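Local coordinates for geobacter metallireducens SMUG1 (Geobacter metallireducens, PDB 5H9I), which belongs, as a SMUG1-type protein, to the uracil-DNA glycosylase superfamily and holds xanthine in a pocket built largely from loops, at residues V72-V77 and R109-G114; Y31-Y36 and W65-T70; G59-P64 and L143-A148. One frame throughout, in Å; residues are numbered along the deposited sequence.

Interaction 1: V72-V77 and R109-G114. With XAN (xanthine), chain B.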
ATOM      1  N   VAL A  72       2.265  -6.561   3.688  1.00 12.44           N
ATOM      2  CA  VAL A  72       1.609  -6.594   2.418  1.00 12.07           C
ATOM      3  C   VAL A  72       0.583  -5.544   2.298  1.00 11.41           C
ATOM      4  O   VAL A  72      -0.173  -5.369   3.276  1.00 12.95           O
ATOM      5  CB  VAL A  72       0.994  -7.942   2.215  1.00 12.21           C
ATOM      6  CG1 VAL A  72       0.168  -8.004   0.928  1.00 14.77           C
ATOM      7  CG2 VAL A  72       2.056  -9.052   2.213  1.00 14.05           C
ATOM      8  N   PRO A  73       0.528  -4.705   1.251  1.00 10.97           N
ATOM      9  CA  PRO A  73      -0.539  -3.681   1.132  1.00 12.41           C
ATOM     10  C   PRO A  73      -1.939  -4.278   1.295  1.00 11.85           C
ATOM     11  O   PRO A  73      -2.247  -5.358   0.811  1.00 13.45           O
ATOM     12  CB  PRO A  73      -0.379  -3.099  -0.295  1.00 15.76           C
ATOM     13  CG  PRO A  73       0.991  -3.557  -0.702  1.00 16.49           C
ATOM     14  CD  PRO A  73       1.364  -4.799   0.046  1.00 12.58           C
ATOM     15  N   PHE A  74      -2.743  -3.530   2.087  1.00 11.77           N
ATOM     16  CA  PHE A  74      -4.120  -4.016   2.438  1.00 11.49           C
ATOM     17  C   PHE A  74      -4.107  -5.415   2.991  1.00 11.05           C
ATOM     18  O   PHE A  74      -5.021  -6.167   2.851  1.00 12.07           O
ATOM     19  CB  PHE A  74      -5.035  -3.911   1.175  1.00 11.84           C
ATOM     20  CG  PHE A  74      -5.317  -2.485   0.732  1.00 12.63           C
ATOM     21  CD1 PHE A  74      -6.395  -1.766   1.310  1.00 12.40           C
ATOM     22  CD2 PHE A  74      -4.520  -1.876  -0.203  1.00 13.98           C
ATOM     23  CE1 PHE A  74      -6.657  -0.518   0.840  1.00 14.68           C
ATOM     24  CE2 PHE A  74      -4.792  -0.619  -0.652  1.00 15.68           C
ATOM     25  CZ  PHE A  74      -5.853   0.029  -0.123  1.00 15.36           C
ATOM     26  N   GLY A  75      -3.007  -5.773   3.691  1.00 11.56           N
ATOM     27  CA  GLY A  75      -2.675  -7.139   3.948  1.00 12.74           C
ATOM     28  C   GLY A  75      -3.301  -7.711   5.202  1.00 14.49           C
ATOM     29  O   GLY A  75      -2.613  -8.013   6.174  1.00 14.22           O
ATOM     30  N   GLU A  76      -4.584  -7.922   5.125  1.00 13.47           N
ATOM     31  CA  GLU A  76      -5.354  -8.593   6.181  1.00 13.00           C
ATOM     32  C   GLU A  76      -4.666  -9.955   6.392  1.00 14.39           C
ATOM     33  O   GLU A  76      -4.350 -10.696   5.433  1.00 13.15           O
ATOM     34  CB  GLU A  76      -6.805  -8.699   5.806  1.00 14.01           C
ATOM     35  CG  GLU A  76      -7.709  -9.286   6.963  1.00 14.40           C
ATOM     36  CD  GLU A  76      -8.366 -10.562   6.643  1.00 22.59           C
ATOM     37  OE1 GLU A  76      -8.118 -11.239   5.584  1.00 19.96           O
ATOM     38  OE2 GLU A  76      -9.202 -11.019   7.503  1.00 20.81           O
ATOM     39  N   VAL A  77      -4.524 -10.402   7.645  1.00 15.19           N
ATOM     40  CA  VAL A  77      -3.723 -11.565   7.941  1.00 12.82           C
ATOM     41  C   VAL A  77      -4.213 -12.790   7.253  1.00 13.19           C
ATOM     42  O   VAL A  77      -3.424 -13.520   6.609  1.00 14.95           O
ATOM     43  CB  VAL A  77      -3.558 -11.756   9.513  1.00 16.42           C
ATOM     44  CG1 VAL A  77      -2.837 -13.041   9.811  1.00 17.82           C
ATOM     45  CG2 VAL A  77      -2.871 -10.544  10.081  1.00 17.90           C
ATOM     46  N   ARG A 109      -6.776  -9.316  14.821  1.00 29.31           N
ATOM     47  CA  ARG A 109      -7.695  -8.308  14.257  1.00 20.34           C
ATOM     48  C   ARG A 109      -7.691  -8.584  12.729  1.00 25.89           C
ATOM     49  O   ARG A 109      -6.608  -8.902  12.181  1.00 25.80           O
ATOM     50  CB  ARG A 109      -7.153  -6.919  14.421  1.00 30.16           C
ATOM     51  CG  ARG A 109      -7.060  -6.371  15.828  1.00 41.24           C
ATOM     52  CD  ARG A 109      -8.403  -5.808  16.335  1.00 49.00           C
ATOM     53  NE  ARG A 109      -8.089  -5.326  17.677  1.00 62.41           N
ATOM     54  CZ  ARG A 109      -8.072  -6.083  18.780  1.00 70.70           C
ATOM     55  NH1 ARG A 109      -7.738  -5.526  19.936  1.00 79.88           N
ATOM     56  NH2 ARG A 109      -8.418  -7.375  18.758  1.00 79.22           N
ATOM     57  N   SER A 110      -8.886  -8.617  12.164  1.00 18.43           N
ATOM     58  CA  SER A 110      -9.096  -8.575  10.717  1.00 15.91           C
ATOM     59  C   SER A 110      -9.331  -7.175  10.201  1.00 21.28           C
ATOM     60  O   SER A 110     -10.347  -6.486  10.523  1.00 21.76           O
ATOM     61  CB  SER A 110     -10.211  -9.477  10.286  1.00 18.84           C
ATOM     62  OG  SER A 110     -10.558  -9.350   8.951  1.00 20.70           O
ATOM     63  N   GLU A 111      -8.528  -6.695   9.314  1.00 17.38           N
ATOM     64  CA  GLU A 111      -8.764  -5.425   8.714  1.00 16.39           C
ATOM     65  C   GLU A 111      -9.866  -5.491   7.663  1.00 16.86           C
ATOM     66  O   GLU A 111      -9.717  -6.264   6.696  1.00 16.77           O
ATOM     67  CB  GLU A 111      -7.485  -4.897   8.017  1.00 15.45           C
ATOM     68  CG  GLU A 111      -7.701  -3.516   7.434  1.00 16.39           C
ATOM     69  CD  GLU A 111      -6.550  -3.111   6.528  1.00 17.60           C
ATOM     70  OE1 GLU A 111      -6.669  -3.108   5.303  1.00 18.81           O
ATOM     71  OE2 GLU A 111      -5.465  -2.737   7.107  1.00 17.36           O
ATOM     72  N   VAL A 112     -10.940  -4.685   7.802  1.00 13.90           N
ATOM     73  CA  VAL A 112     -12.035  -4.727   6.907  1.00 14.36           C
ATOM     74  C   VAL A 112     -11.636  -4.326   5.479  1.00 13.55           C
ATOM     75  O   VAL A 112     -12.036  -4.961   4.493  1.00 14.50           O
ATOM     76  CB  VAL A 112     -13.253  -3.858   7.374  1.00 15.12           C
ATOM     77  CG1 VAL A 112     -14.438  -3.901   6.439  1.00 16.23           C
ATOM     78  CG2 VAL A 112     -13.673  -4.423   8.771  1.00 16.04           C
ATOM     79  N   SER A 113     -10.954  -3.235   5.428  1.00 13.31           N
ATOM     80  CA  SER A 113     -10.522  -2.653   4.142  1.00 12.56           C
ATOM     81  C   SER A 113      -9.802  -3.663   3.277  1.00 13.20           C
ATOM     82  O   SER A 113     -10.237  -3.963   2.144  1.00 13.37           O
ATOM     83  CB  SER A 113      -9.654  -1.434   4.323  1.00 14.56           C
ATOM     84  OG  SER A 113     -10.351  -0.334   4.841  1.00 16.88           O
ATOM     85  N   GLY A 114      -8.781  -4.270   3.824  1.00 13.57           N
ATOM     86  CA  GLY A 114      -8.008  -5.271   3.027  1.00 13.93           C
ATOM     87  C   GLY A 114      -8.748  -6.539   2.815  1.00 13.99           C
ATOM     88  O   GLY A 114      -8.692  -7.235   1.777  1.00 13.56           O
TER
HETATM   89  N9  XAN B 301      -5.975  -0.335   4.694  1.00 19.11           N
HETATM   90  C4  XAN B 301      -4.939  -0.102   3.938  1.00 14.16           C
HETATM   91  N3  XAN B 301      -3.835  -0.775   3.626  1.00 16.04           N
HETATM   92  C2  XAN B 301      -2.993  -0.268   2.843  1.00 17.75           C
HETATM   93  O2  XAN B 301      -1.977  -0.876   2.619  1.00 19.17           O
HETATM   94  N1  XAN B 301      -3.176   0.910   2.229  1.00 16.20           N
HETATM   95  C6  XAN B 301      -4.221   1.655   2.422  1.00 17.30           C
HETATM   96  O6  XAN B 301      -4.376   2.770   1.910  1.00 19.52           O
HETATM   97  C5  XAN B 301      -5.161   1.187   3.343  1.00 16.18           C
HETATM   98  N7  XAN B 301      -6.314   1.663   3.788  1.00 19.60           N
HETATM   99  C8  XAN B 301      -6.808   0.741   4.600  1.00 19.51           C
HETATM  100  O   HOH W   1      -5.690  -8.299   9.617  1.00 17.28           O
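E76 and S110 meet through a short hydrogen bond: S110 OG donates to E76 OE2 at 2.6 Å, reaching the oxygen on its anti side and 25° out of the carboxylate plane. E76 leaves its backbone with CG anti to N (chi1 -174°), which lays E76 CG 3.6 Å from E111 N, and the bend at chi2 then turns the carboxylate to the serine. The other oxygen, OE1, caps helix 77-84 at V79 N, and R115 also bonds S110 OG. One water ties the same two backbones together, gripping V77 N, E111 N and R109 O.

Further along, F74 O accepts a CA-H...O contact from G114 CA at 3.1 Å; such an approach is possible because G114 has no side chain. The F74 ring turns its edge to S113 and G114 and offers one face to xanthine. The two planes are almost parallel, with F74 CD1 3.4 Å from xanthine C4. F74 N holds xanthine O2 at 2.8 Å, and E111 OE1 takes the N-H of xanthine N9 at 2.9 Å. The extended E111 chain carries OE1 there, while G114 N, in a weak capping bond, also points at this oxygen. Aromatic face, backbone N-H and helix-capping carboxylate together form one wall of the xanthine pocket.

Interaction 2: Y31-Y36 and W65-T70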
ATOM      1  N   TYR A  31       6.162   3.722  12.336  1.00 16.46           N
ATOM      2  CA  TYR A  31       6.411   2.330  12.033  1.00 15.11           C
ATOM      3  C   TYR A  31       6.791   2.152  10.550  1.00 19.39           C
ATOM      4  O   TYR A  31       6.134   2.645   9.733  1.00 18.42           O
ATOM      5  CB  TYR A  31       5.155   1.482  12.245  1.00 18.52           C
ATOM      6  CG  TYR A  31       4.582   1.275  13.647  1.00 15.75           C
ATOM      7  CD1 TYR A  31       5.041   1.961  14.738  1.00 18.87           C
ATOM      8  CD2 TYR A  31       3.579   0.392  13.832  1.00 16.15           C
ATOM      9  CE1 TYR A  31       4.490   1.747  15.982  1.00 20.71           C
ATOM     10  CE2 TYR A  31       3.016   0.168  15.064  1.00 18.24           C
ATOM     11  CZ  TYR A  31       3.491   0.845  16.134  1.00 20.68           C
ATOM     12  OH  TYR A  31       2.935   0.623  17.350  1.00 19.57           O
ATOM     13  N   ASN A  32       7.822   1.388  10.275  1.00 17.17           N
ATOM     14  CA  ASN A  32       8.260   1.093   8.891  1.00 17.98           C
ATOM     15  C   ASN A  32       8.334  -0.426   8.630  1.00 20.35           C
ATOM     16  O   ASN A  32       9.339  -1.107   8.868  1.00 16.35           O
ATOM     17  CB  ASN A  32       9.577   1.731   8.606  1.00 17.31           C
ATOM     18  CG  ASN A  32       9.946   1.628   7.163  1.00 21.50           C
ATOM     19  OD1 ASN A  32       9.210   0.998   6.383  1.00 23.43           O
ATOM     20  ND2 ASN A  32      10.994   2.382   6.806  1.00 28.32           N
ATOM     21  N   PRO A  33       7.209  -1.010   8.151  1.00 13.89           N
ATOM     22  CA  PRO A  33       7.096  -2.437   7.902  1.00 14.42           C
ATOM     23  C   PRO A  33       8.131  -2.891   6.827  1.00 14.32           C
ATOM     24  O   PRO A  33       8.378  -4.097   6.729  1.00 15.39           O
ATOM     25  CB  PRO A  33       5.639  -2.682   7.515  1.00 15.61           C
ATOM     26  CG  PRO A  33       5.112  -1.356   7.420  1.00 17.99           C
ATOM     27  CD  PRO A  33       5.915  -0.307   8.002  1.00 15.78           C
ATOM     28  N   LEU A  34       8.669  -1.954   6.043  1.00 15.86           N
ATOM     29  CA  LEU A  34       9.706  -2.343   5.087  1.00 15.02           C
ATOM     30  C   LEU A  34      10.885  -2.844   5.799  1.00 16.92           C
ATOM     31  O   LEU A  34      11.679  -3.627   5.223  1.00 23.28           O
ATOM     32  CB  LEU A  34      10.120  -1.172   4.174  1.00 19.06           C
ATOM     33  CG  LEU A  34       9.061  -0.499   3.394  1.00 25.82           C
ATOM     34  CD1 LEU A  34       9.571   0.550   2.414  1.00 21.46           C
ATOM     35  CD2 LEU A  34       8.169  -1.503   2.632  1.00 23.24           C
ATOM     36  N   LEU A  35      11.061  -2.458   7.060  1.00 17.89           N
ATOM     37  CA  LEU A  35      12.183  -2.910   7.873  1.00 17.39           C
ATOM     38  C   LEU A  35      11.834  -4.065   8.776  1.00 16.61           C
ATOM     39  O   LEU A  35      12.581  -5.038   8.858  1.00 21.98           O
ATOM     40  CB  LEU A  35      12.718  -1.732   8.670  1.00 17.54           C
ATOM     41  CG  LEU A  35      13.118  -0.490   7.935  1.00 23.74           C
ATOM     42  CD1 LEU A  35      13.621   0.641   8.856  1.00 25.23           C
ATOM     43  CD2 LEU A  35      14.205  -0.814   6.971  1.00 26.18           C
ATOM     44  N   TYR A  36      10.721  -4.006   9.477  1.00 14.69           N
ATOM     45  CA  TYR A  36      10.387  -5.053  10.421  1.00 13.92           C
ATOM     46  C   TYR A  36       9.589  -6.237   9.891  1.00 14.94           C
ATOM     47  O   TYR A  36       9.486  -7.224  10.515  1.00 15.07           O
ATOM     48  CB  TYR A  36       9.722  -4.449  11.680  1.00 14.95           C
ATOM     49  CG  TYR A  36       8.360  -3.851  11.512  1.00 16.09           C
ATOM     50  CD1 TYR A  36       7.264  -4.657  11.385  1.00 19.26           C
ATOM     51  CD2 TYR A  36       8.172  -2.510  11.541  1.00 17.28           C
ATOM     52  CE1 TYR A  36       6.019  -4.126  11.268  1.00 17.85           C
ATOM     53  CE2 TYR A  36       6.924  -1.969  11.443  1.00 16.65           C
ATOM     54  CZ  TYR A  36       5.852  -2.780  11.285  1.00 14.78           C
ATOM     55  OH  TYR A  36       4.627  -2.250  11.201  1.00 16.11           O
ATOM     56  N   TRP A  65      -3.719  -3.010  11.272  1.00 14.82           N
ATOM     57  CA  TRP A  65      -3.977  -4.409  11.398  1.00 19.11           C
ATOM     58  C   TRP A  65      -3.759  -5.210  10.107  1.00 18.89           C
ATOM     59  O   TRP A  65      -3.899  -6.415  10.106  1.00 18.83           O
ATOM     60  CB  TRP A  65      -5.425  -4.712  11.928  1.00 22.38           C
ATOM     61  CG  TRP A  65      -5.906  -3.780  13.020  1.00 23.71           C
ATOM     62  CD1 TRP A  65      -7.034  -2.994  13.006  1.00 28.72           C
ATOM     63  CD2 TRP A  65      -5.217  -3.471  14.221  1.00 25.64           C
ATOM     64  NE1 TRP A  65      -7.075  -2.217  14.135  1.00 28.33           N
ATOM     65  CE2 TRP A  65      -5.997  -2.534  14.916  1.00 26.73           C
ATOM     66  CE3 TRP A  65      -4.082  -3.971  14.793  1.00 22.86           C
ATOM     67  CZ2 TRP A  65      -5.636  -2.027  16.138  1.00 29.31           C
ATOM     68  CZ3 TRP A  65      -3.692  -3.427  16.045  1.00 27.60           C
ATOM     69  CH2 TRP A  65      -4.511  -2.478  16.668  1.00 22.57           C
ATOM     70  N   GLY A  66      -3.245  -4.462   9.114  1.00 14.55           N
ATOM     71  CA  GLY A  66      -3.030  -5.065   7.794  1.00 14.38           C
ATOM     72  C   GLY A  66      -1.563  -5.045   7.436  1.00 12.71           C
ATOM     73  O   GLY A  66      -0.791  -5.821   7.984  1.00 14.32           O
ATOM     74  N   MET A  67      -1.191  -4.078   6.601  1.00 12.71           N
ATOM     75  CA  MET A  67       0.235  -4.015   6.144  1.00 12.28           C
ATOM     76  C   MET A  67       1.199  -3.805   7.374  1.00 14.17           C
ATOM     77  O   MET A  67       2.314  -4.259   7.348  1.00 15.32           O
ATOM     78  CB  MET A  67       0.464  -2.933   5.096  1.00 12.69           C
ATOM     79  CG  MET A  67       1.873  -2.892   4.711  1.00 15.89           C
ATOM     80  SD  MET A  67       2.127  -2.002   3.169  1.00 16.77           S
ATOM     81  CE  MET A  67       3.909  -1.964   3.011  1.00 17.93           C
ATOM     82  N   ALA A  68       0.697  -3.103   8.420  1.00 14.67           N
ATOM     83  CA  ALA A  68       1.615  -2.875   9.611  1.00 14.76           C
ATOM     84  C   ALA A  68       1.898  -4.170  10.261  1.00 15.18           C
ATOM     85  O   ALA A  68       2.838  -4.208  11.113  1.00 16.54           O
ATOM     86  CB  ALA A  68       0.998  -1.890  10.543  1.00 15.27           C
ATOM     87  N   GLN A  69       1.124  -5.241  10.064  1.00 14.44           N
ATOM     88  CA  GLN A  69       1.289  -6.557  10.613  1.00 14.80           C
ATOM     89  C   GLN A  69       1.986  -7.515   9.674  1.00 17.87           C
ATOM     90  O   GLN A  69       2.787  -8.381  10.089  1.00 17.13           O
ATOM     91  CB  GLN A  69      -0.002  -7.197  11.102  1.00 17.06           C
ATOM     92  CG  GLN A  69      -0.832  -6.336  12.024  1.00 16.32           C
ATOM     93  CD  GLN A  69      -0.243  -6.196  13.450  1.00 19.04           C
ATOM     94  OE1 GLN A  69       0.371  -7.153  13.908  1.00 18.14           O
ATOM     95  NE2 GLN A  69      -0.381  -5.090  14.039  1.00 18.07           N
ATOM     96  N   THR A  70       1.649  -7.452   8.364  1.00 16.28           N
ATOM     97  CA  THR A  70       2.047  -8.514   7.450  1.00 14.71           C
ATOM     98  C   THR A  70       3.080  -8.050   6.463  1.00 12.21           C
ATOM     99  O   THR A  70       3.643  -8.899   5.711  1.00 14.41           O
ATOM    100  CB  THR A  70       0.768  -8.993   6.677  1.00 14.69           C
ATOM    101  OG1 THR A  70       0.279  -7.935   5.884  1.00 13.36           O
ATOM    102  CG2 THR A  70      -0.238  -9.645   7.550  1.00 14.43           C
TER
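Y36 reaches across to A68 where two short helices, 33-36 and 67-70, pack against each other, each begun by an N-cap residue, N32 in one and G66 in the other. The tight part of the contact is here. Y36 OH donates to A68 O at 2.7 Å, lying in the carbonyl plane on a lone pair, with an angle of 120° at the oxygen. The same oxygen sits in the plane of the phenol ring, at its edge, 3.2 Å from Y36 CE1, while the methyl of A68 lies 3.7 Å from Y36 OH. What aims the ring is its first torsion: with chi1 68°, CG stands between the backbone N and the carbonyl carbon, and the ring folds back over its own helix. P33 CA then lies 3.5 Å above the centre of one face, so the tyrosine is held flat against the first turn of the helix while its hydroxyl reaches across to A68. P33 itself faces the second helix and sets CB 3.7 Å from M67 O.

Toward M67 and L34 the fit relaxes into apolar touching without any polar bond. P33 CG and M67 CG are 4.5 Å apart, and H41 of helix 38-48 packs against both M67 and L34. The root of the M67 side chain also touches the bound xanthine, so this residue stands between the pocket and helix 33-36. The solvent side belongs to the first helix: L35 is exposed on the flank turned from 67-70, and N32, partly exposed, accepts from L34 N through OD1. M67 runs almost fully extended (chi1 179°), and its terminal CE comes to rest 4.3 Å from L34 CD2.

Interaction 3: G59-P64 and L143-A148. With XAN (xanthine), chain B.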
ATOM      1  N   GLY A  59      -2.451   2.391  -2.850  1.00 12.76           N
ATOM      2  CA  GLY A  59      -3.099   2.850  -1.595  1.00 14.52           C
ATOM      3  C   GLY A  59      -2.329   4.000  -1.005  1.00 14.02           C
ATOM      4  O   GLY A  59      -1.354   4.422  -1.537  1.00 16.54           O
ATOM      5  N   MET A  60      -2.776   4.437   0.110  1.00 16.15           N
ATOM      6  CA  MET A  60      -2.170   5.567   0.787  1.00 16.57           C
ATOM      7  C   MET A  60      -1.085   5.129   1.737  1.00 15.79           C
ATOM      8  O   MET A  60       0.039   5.424   1.540  1.00 17.41           O
ATOM      9  CB  MET A  60      -3.258   6.357   1.532  1.00 20.59           C
ATOM     10  CG  MET A  60      -2.746   7.536   2.379  1.00 23.02           C
ATOM     11  SD  MET A  60      -4.138   8.518   3.230  1.00 38.19           S
ATOM     12  CE  MET A  60      -4.513   7.309   4.428  1.00 25.31           C
ATOM     13  N   ASN A  61      -1.440   4.448   2.811  1.00 15.94           N
ATOM     14  CA  ASN A  61      -0.459   3.990   3.748  1.00 18.35           C
ATOM     15  C   ASN A  61      -1.034   2.845   4.601  1.00 16.53           C
ATOM     16  O   ASN A  61      -2.209   2.594   4.501  1.00 17.11           O
ATOM     17  CB  ASN A  61       0.146   5.154   4.629  1.00 19.73           C
ATOM     18  CG  ASN A  61      -0.721   5.545   5.804  1.00 17.87           C
ATOM     19  OD1 ASN A  61      -1.938   5.773   5.685  1.00 19.78           O
ATOM     20  ND2 ASN A  61      -0.077   5.665   6.973  1.00 20.01           N
ATOM     21  N   PRO A  62      -0.205   2.119   5.351  1.00 16.98           N
ATOM     22  CA  PRO A  62      -0.729   0.933   6.034  1.00 16.45           C
ATOM     23  C   PRO A  62      -1.819   1.158   7.042  1.00 18.43           C
ATOM     24  O   PRO A  62      -1.864   2.243   7.685  1.00 19.17           O
ATOM     25  CB  PRO A  62       0.485   0.451   6.809  1.00 15.68           C
ATOM     26  CG  PRO A  62       1.694   0.841   5.941  1.00 17.16           C
ATOM     27  CD  PRO A  62       1.266   2.213   5.449  1.00 19.04           C
ATOM     28  N   GLY A  63      -2.732   0.205   7.165  1.00 15.82           N
ATOM     29  CA  GLY A  63      -3.603   0.185   8.337  1.00 14.73           C
ATOM     30  C   GLY A  63      -2.864  -0.596   9.375  1.00 14.77           C
ATOM     31  O   GLY A  63      -2.030  -1.497   9.147  1.00 16.23           O
ATOM     32  N   PRO A  64      -3.151  -0.231  10.629  1.00 15.80           N
ATOM     33  CA  PRO A  64      -2.498  -0.931  11.745  1.00 15.26           C
ATOM     34  C   PRO A  64      -2.637  -2.418  11.809  1.00 17.23           C
ATOM     35  O   PRO A  64      -1.756  -3.109  12.385  1.00 17.78           O
ATOM     36  CB  PRO A  64      -3.192  -0.254  12.992  1.00 16.89           C
ATOM     37  CG  PRO A  64      -4.503   0.167  12.421  1.00 26.90           C
ATOM     38  CD  PRO A  64      -4.145   0.732  11.074  1.00 19.12           C
ATOM     39  N   LEU A 143       4.899   4.010   5.642  1.00 18.54           N
ATOM     40  CA  LEU A 143       5.003   4.288   7.093  1.00 16.23           C
ATOM     41  C   LEU A 143       3.663   4.436   7.712  1.00 16.35           C
ATOM     42  O   LEU A 143       2.740   5.007   7.071  1.00 17.88           O
ATOM     43  CB  LEU A 143       5.743   5.584   7.199  1.00 14.39           C
ATOM     44  CG  LEU A 143       7.154   5.644   6.706  1.00 17.14           C
ATOM     45  CD1 LEU A 143       7.710   7.063   6.886  1.00 20.84           C
ATOM     46  CD2 LEU A 143       8.061   4.581   7.258  1.00 17.32           C
ATOM     47  N   LEU A 144       3.534   4.033   8.987  1.00 15.36           N
ATOM     48  CA  LEU A 144       2.364   4.306   9.826  1.00 17.17           C
ATOM     49  C   LEU A 144       2.793   5.357  10.914  1.00 18.38           C
ATOM     50  O   LEU A 144       3.872   5.213  11.420  1.00 18.98           O
ATOM     51  CB  LEU A 144       1.928   3.038  10.499  1.00 16.70           C
ATOM     52  CG  LEU A 144       0.662   3.089  11.295  1.00 22.43           C
ATOM     53  CD1 LEU A 144      -0.538   2.809  10.422  1.00 25.55           C
ATOM     54  CD2 LEU A 144       0.621   2.146  12.466  1.00 21.87           C
ATOM     55  N   PHE A 145       2.011   6.421  11.074  1.00 17.17           N
ATOM     56  CA  PHE A 145       2.294   7.510  11.974  1.00 19.56           C
ATOM     57  C   PHE A 145       1.283   7.464  13.123  1.00 22.48           C
ATOM     58  O   PHE A 145       0.056   7.406  12.897  1.00 23.41           O
ATOM     59  CB  PHE A 145       2.198   8.834  11.193  1.00 20.43           C
ATOM     60  CG  PHE A 145       3.109   8.926  10.044  1.00 23.53           C
ATOM     61  CD1 PHE A 145       4.416   9.337  10.189  1.00 23.30           C
ATOM     62  CD2 PHE A 145       2.602   8.705   8.785  1.00 19.72           C
ATOM     63  CE1 PHE A 145       5.257   9.455   9.098  1.00 24.14           C
ATOM     64  CE2 PHE A 145       3.453   8.791   7.676  1.00 20.83           C
ATOM     65  CZ  PHE A 145       4.732   9.193   7.840  1.00 20.03           C
ATOM     66  N   LEU A 146       1.783   7.564  14.358  1.00 22.78           N
ATOM     67  CA  LEU A 146       0.895   7.611  15.530  1.00 21.70           C
ATOM     68  C   LEU A 146       1.219   8.795  16.453  1.00 20.11           C
ATOM     69  O   LEU A 146       2.359   9.175  16.552  1.00 21.42           O
ATOM     70  CB  LEU A 146       1.054   6.320  16.343  1.00 20.31           C
ATOM     71  CG  LEU A 146       0.937   4.964  15.652  1.00 18.40           C
ATOM     72  CD1 LEU A 146       1.360   3.813  16.580  1.00 21.64           C
ATOM     73  CD2 LEU A 146      -0.442   4.725  15.091  1.00 23.63           C
ATOM     74  N   THR A 147       0.155   9.275  17.110  1.00 23.78           N
ATOM     75  CA  THR A 147       0.335  10.230  18.195  1.00 24.17           C
ATOM     76  C   THR A 147       0.905   9.529  19.393  1.00 29.05           C
ATOM     77  O   THR A 147       0.918   8.284  19.497  1.00 24.04           O
ATOM     78  CB  THR A 147      -1.014  10.805  18.604  1.00 25.72           C
ATOM     79  OG1 THR A 147      -1.824   9.781  19.211  1.00 26.68           O
ATOM     80  CG2 THR A 147      -1.737  11.415  17.377  1.00 27.15           C
ATOM     81  N   ALA A 148       1.296  10.340  20.369  1.00 28.87           N
ATOM     82  CA  ALA A 148       1.774   9.753  21.630  1.00 26.53           C
ATOM     83  C   ALA A 148       0.720   8.886  22.314  1.00 24.71           C
ATOM     84  O   ALA A 148       1.059   7.977  23.058  1.00 28.66           O
ATOM     85  CB  ALA A 148       2.206  10.923  22.583  1.00 32.44           C
TER
HETATM   86  N9  XAN B 301      -5.975  -0.335   4.694  1.00 19.11           N
HETATM   87  C4  XAN B 301      -4.939  -0.102   3.938  1.00 14.16           C
HETATM   88  N3  XAN B 301      -3.835  -0.775   3.626  1.00 16.04           N
HETATM   89  C2  XAN B 301      -2.993  -0.268   2.843  1.00 17.75           C
HETATM   90  O2  XAN B 301      -1.977  -0.876   2.619  1.00 19.17           O
HETATM   91  N1  XAN B 301      -3.176   0.910   2.229  1.00 16.20           N
HETATM   92  C6  XAN B 301      -4.221   1.655   2.422  1.00 17.30           C
HETATM   93  O6  XAN B 301      -4.376   2.770   1.910  1.00 19.52           O
HETATM   94  C5  XAN B 301      -5.161   1.187   3.343  1.00 16.18           C
HETATM   95  N7  XAN B 301      -6.314   1.663   3.788  1.00 19.60           N
HETATM   96  C8  XAN B 301      -6.808   0.741   4.600  1.00 19.51           C
HETATM   97  O   HOH W   2      -0.539   6.424   9.685  1.00 22.26           O
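The xanthine-binding loop that follows strand 55-59 is fastened to strand 144-146 by the side chain of N61. N61 ND2 donates to L143 O at 2.9 Å in a nearly straight bond (177°); L143 O lies in the amide plane of N61, and ND2 in turn lies in the carbonyl plane of L143. ND2 has a second partner in a water that also accepts from F145 N, so the amide is fixed from two directions. With chi1 at 81° the amide is swung across to the strand, bringing ND2 to L143 O.

Strand 144-146 is the middle one of a three-stranded antiparallel sheet, whereas strand 55-59 belongs to the separate parallel sheet; the contact joins the loop leaving the parallel sheet to the central strand of the antiparallel one. L144 fills the rest: its CD1 lies 3.1 Å from P62 O, a close fit, and touches P64 CD at 4.2 Å, while P62 CD leans on L143 O at 3.6 Å. On the ligand side, M60 N donates to xanthine O6 at 2.9 Å, N61 N adds a weak bond to the same oxygen, and N61 O stands 3.0 Å from xanthine N1.

In the fold
Interactions 2 and 3 are the closest pair, with centres 9 Å apart; the centre of interaction 1 lies about 11 Å from interaction 2 and 13 Å from interaction 3. Residues 59-77 run almost continuously through all three, supplying one segment to each as the chain leaves the parallel sheet at strand 55-59. Their partners are segment 31-36 with its helix 33-36, the start of helix 112-125 and strand 144-146. Both segments of interaction 2 precede those of interaction 1, the segments of interactions 2 and 3 alternate, and interaction 3 encloses interaction 1. Y31 pairs with L144, and T70 OG1 probably bonds G75 O. Residues 59-77 supply much of the xanthine pocket, completed by E111, S113, N139 and H213.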